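Local coordinates for capsid protein (Turnip yellow mosaic virus, PDB 2FZ2) that self-assembles, as 180 copies, into the T=3 icosahedral capsid that encloses the single-stranded RNA genome of the virus, at residues E72-T77 with C132-M137. Residues are numbered along the deposited sequence; the frame is centred on the assembly and turned at random.
Sequences ESLWVT and CPLEMM
In L74 the first torsion sets CG anti to the backbone N (chi1 162°), and CD2 of this residue lies alongside C132. There it packs on C132 CB at 3.8 Å. C132 CB heads for the strand, and SG lies a little farther from L74 CD2. L134 is turned differently: its CG lies beside the backbone N (chi1 -43°). Its two methyls face the backbone of S73 and L74 and the CB of L74. CD1 meets L74 CB at 4.1 Å. CD2 reaches the backbone near S73 CA at 4.4 Å.

One hydrogen bond joins the main chains. C132 N donates to L74 O over 2.7 Å. The bond is nearly straight at the hydrogen (165°), with the donor somewhat tilted from the carbonyl plane. Beyond C132 the segments diverge. The CA atoms of W75 and C132 are 5.0 Å apart, and those of S73 and L134 are clearly farther. The 3-10 segment 134-135 follows, where side-chain contact takes over from backbone pairing.

The bond continues the antiparallel pairing of strands 66-80 and 128-131, next to the V76–V130 pair. On its other edge, strand 66-80 pairs with strand 169-182, where E72 and S73 form a classic beta bulge opposite T176. L74 and C132 both pack on W95 of strand 89-97 in the second sheet. They thus face the interior of the jelly-roll beta sandwich known for tymovirus coat proteins.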
loop_
_atom_site.group_PDB
_atom_site.type_symbol
_atom_site.label_atom_id
_atom_site.label_comp_id
_atom_site.label_asym_id
_atom_site.label_seq_id
_atom_site.Cartn_x
_atom_site.Cartn_y
_atom_site.Cartn_z
ATOM N N GLU D 72 36.698 -109.638 7.855
ATOM C CA GLU D 72 35.930 -108.675 7.062
ATOM C C GLU D 72 34.824 -109.323 6.222
ATOM O O GLU D 72 33.729 -108.762 6.079
ATOM C CB GLU D 72 36.862 -107.851 6.159
ATOM C CG GLU D 72 36.573 -106.339 6.149
ATOM C CD GLU D 72 37.018 -105.623 7.434
ATOM O OE1 GLU D 72 37.065 -106.267 8.513
ATOM O OE2 GLU D 72 37.321 -104.407 7.362
ATOM N N SER D 73 35.108 -110.496 5.668
ATOM C CA SER D 73 34.133 -111.216 4.862
ATOM C C SER D 73 34.505 -112.691 4.854
ATOM O O SER D 73 35.682 -113.051 4.888
ATOM C CB SER D 73 34.096 -110.662 3.433
ATOM O OG SER D 73 35.394 -110.559 2.859
ATOM N N LEU D 74 33.501 -113.553 4.807
ATOM C CA LEU D 74 33.780 -114.976 4.834
ATOM C C LEU D 74 32.661 -115.780 4.207
ATOM O O LEU D 74 31.489 -115.505 4.444
ATOM C CB LEU D 74 33.965 -115.424 6.280
ATOM C CG LEU D 74 33.827 -116.919 6.520
ATOM C CD1 LEU D 74 35.035 -117.588 5.906
ATOM C CD2 LEU D 74 33.727 -117.238 8.003
ATOM N N TRP D 75 33.026 -116.777 3.415
ATOM C CA TRP D 75 32.033 -117.627 2.795
ATOM C C TRP D 75 32.665 -118.954 2.477
ATOM O O TRP D 75 33.869 -119.126 2.603
ATOM C CB TRP D 75 31.507 -117.011 1.504
ATOM C CG TRP D 75 32.528 -116.985 0.417
ATOM C CD1 TRP D 75 32.797 -117.974 -0.488
ATOM C CD2 TRP D 75 33.447 -115.930 0.141
ATOM N NE1 TRP D 75 33.833 -117.597 -1.313
ATOM C CE2 TRP D 75 34.249 -116.346 -0.944
ATOM C CE3 TRP D 75 33.675 -114.670 0.708
ATOM C CZ2 TRP D 75 35.256 -115.547 -1.470
ATOM C CZ3 TRP D 75 34.677 -113.876 0.184
ATOM C CH2 TRP D 75 35.455 -114.317 -0.892
ATOM N N VAL D 76 31.836 -119.890 2.048
ATOM C CA VAL D 76 32.308 -121.209 1.698
ATOM C C VAL D 76 31.829 -121.503 0.293
ATOM O O VAL D 76 30.713 -121.142 -0.093
ATOM C CB VAL D 76 31.730 -122.255 2.638
ATOM C CG1 VAL D 76 30.239 -122.013 2.793
ATOM C CG2 VAL D 76 32.004 -123.653 2.106
ATOM N N THR D 77 32.677 -122.166 -0.475
ATOM C CA THR D 77 32.339 -122.502 -1.837
ATOM C C THR D 77 32.335 -123.997 -2.081
ATOM O O THR D 77 33.196 -124.731 -1.589
ATOM C CB THR D 77 33.345 -121.931 -2.824
ATOM O OG1 THR D 77 33.795 -120.630 -2.408
ATOM C CG2 THR D 77 32.721 -121.892 -4.185
ATOM N N CYS D 132 28.981 -116.334 4.943
ATOM C CA CYS D 132 28.760 -116.520 6.356
ATOM C C CYS D 132 28.251 -115.158 6.799
ATOM O O CYS D 132 28.755 -114.121 6.362
ATOM C CB CYS D 132 30.051 -116.833 7.101
ATOM S SG CYS D 132 29.794 -116.748 8.889
ATOM N N PRO D 133 27.222 -115.138 7.644
ATOM C CA PRO D 133 26.630 -113.900 8.155
ATOM C C PRO D 133 27.302 -113.420 9.438
ATOM O O PRO D 133 26.748 -113.559 10.531
ATOM C CB PRO D 133 25.177 -114.275 8.393
ATOM C CG PRO D 133 25.131 -115.797 8.306
ATOM C CD PRO D 133 26.509 -116.317 8.140
ATOM N N LEU D 134 28.496 -112.853 9.301
ATOM C CA LEU D 134 29.248 -112.360 10.447
ATOM C C LEU D 134 28.379 -111.387 11.227
ATOM O O LEU D 134 28.631 -111.087 12.397
ATOM C CB LEU D 134 30.518 -111.646 9.973
ATOM C CG LEU D 134 31.399 -112.222 8.851
ATOM C CD1 LEU D 134 31.719 -113.675 9.162
ATOM C CD2 LEU D 134 30.692 -112.060 7.491
ATOM N N GLU D 135 27.360 -110.890 10.535
ATOM C CA GLU D 135 26.392 -109.945 11.078
ATOM C C GLU D 135 25.870 -110.560 12.379
ATOM O O GLU D 135 25.685 -109.877 13.389
ATOM C CB GLU D 135 25.259 -109.735 10.042
ATOM C CG GLU D 135 25.709 -109.048 8.697
ATOM C CD GLU D 135 26.273 -110.020 7.609
ATOM O OE1 GLU D 135 25.792 -111.172 7.516
ATOM O OE2 GLU D 135 27.194 -109.626 6.837
ATOM N N MET D 136 25.693 -111.876 12.353
ATOM C CA MET D 136 25.194 -112.600 13.501
ATOM C C MET D 136 26.188 -113.621 14.043
ATOM O O MET D 136 25.827 -114.731 14.455
ATOM C CB MET D 136 23.868 -113.267 13.136
ATOM C CG MET D 136 23.962 -114.537 12.291
ATOM S SD MET D 136 22.343 -114.941 11.543
ATOM C CE MET D 136 22.044 -113.402 10.703
ATOM N N MET D 137 27.451 -113.232 14.040
ATOM C CA MET D 137 28.508 -114.084 14.550
ATOM C C MET D 137 29.499 -113.204 15.259
ATOM O O MET D 137 29.290 -111.993 15.420
ATOM C CB MET D 137 29.244 -114.796 13.430
ATOM C CG MET D 137 28.408 -115.741 12.655
ATOM S SD MET D 137 28.774 -117.380 13.165
ATOM C CE MET D 137 27.191 -118.187 12.782
#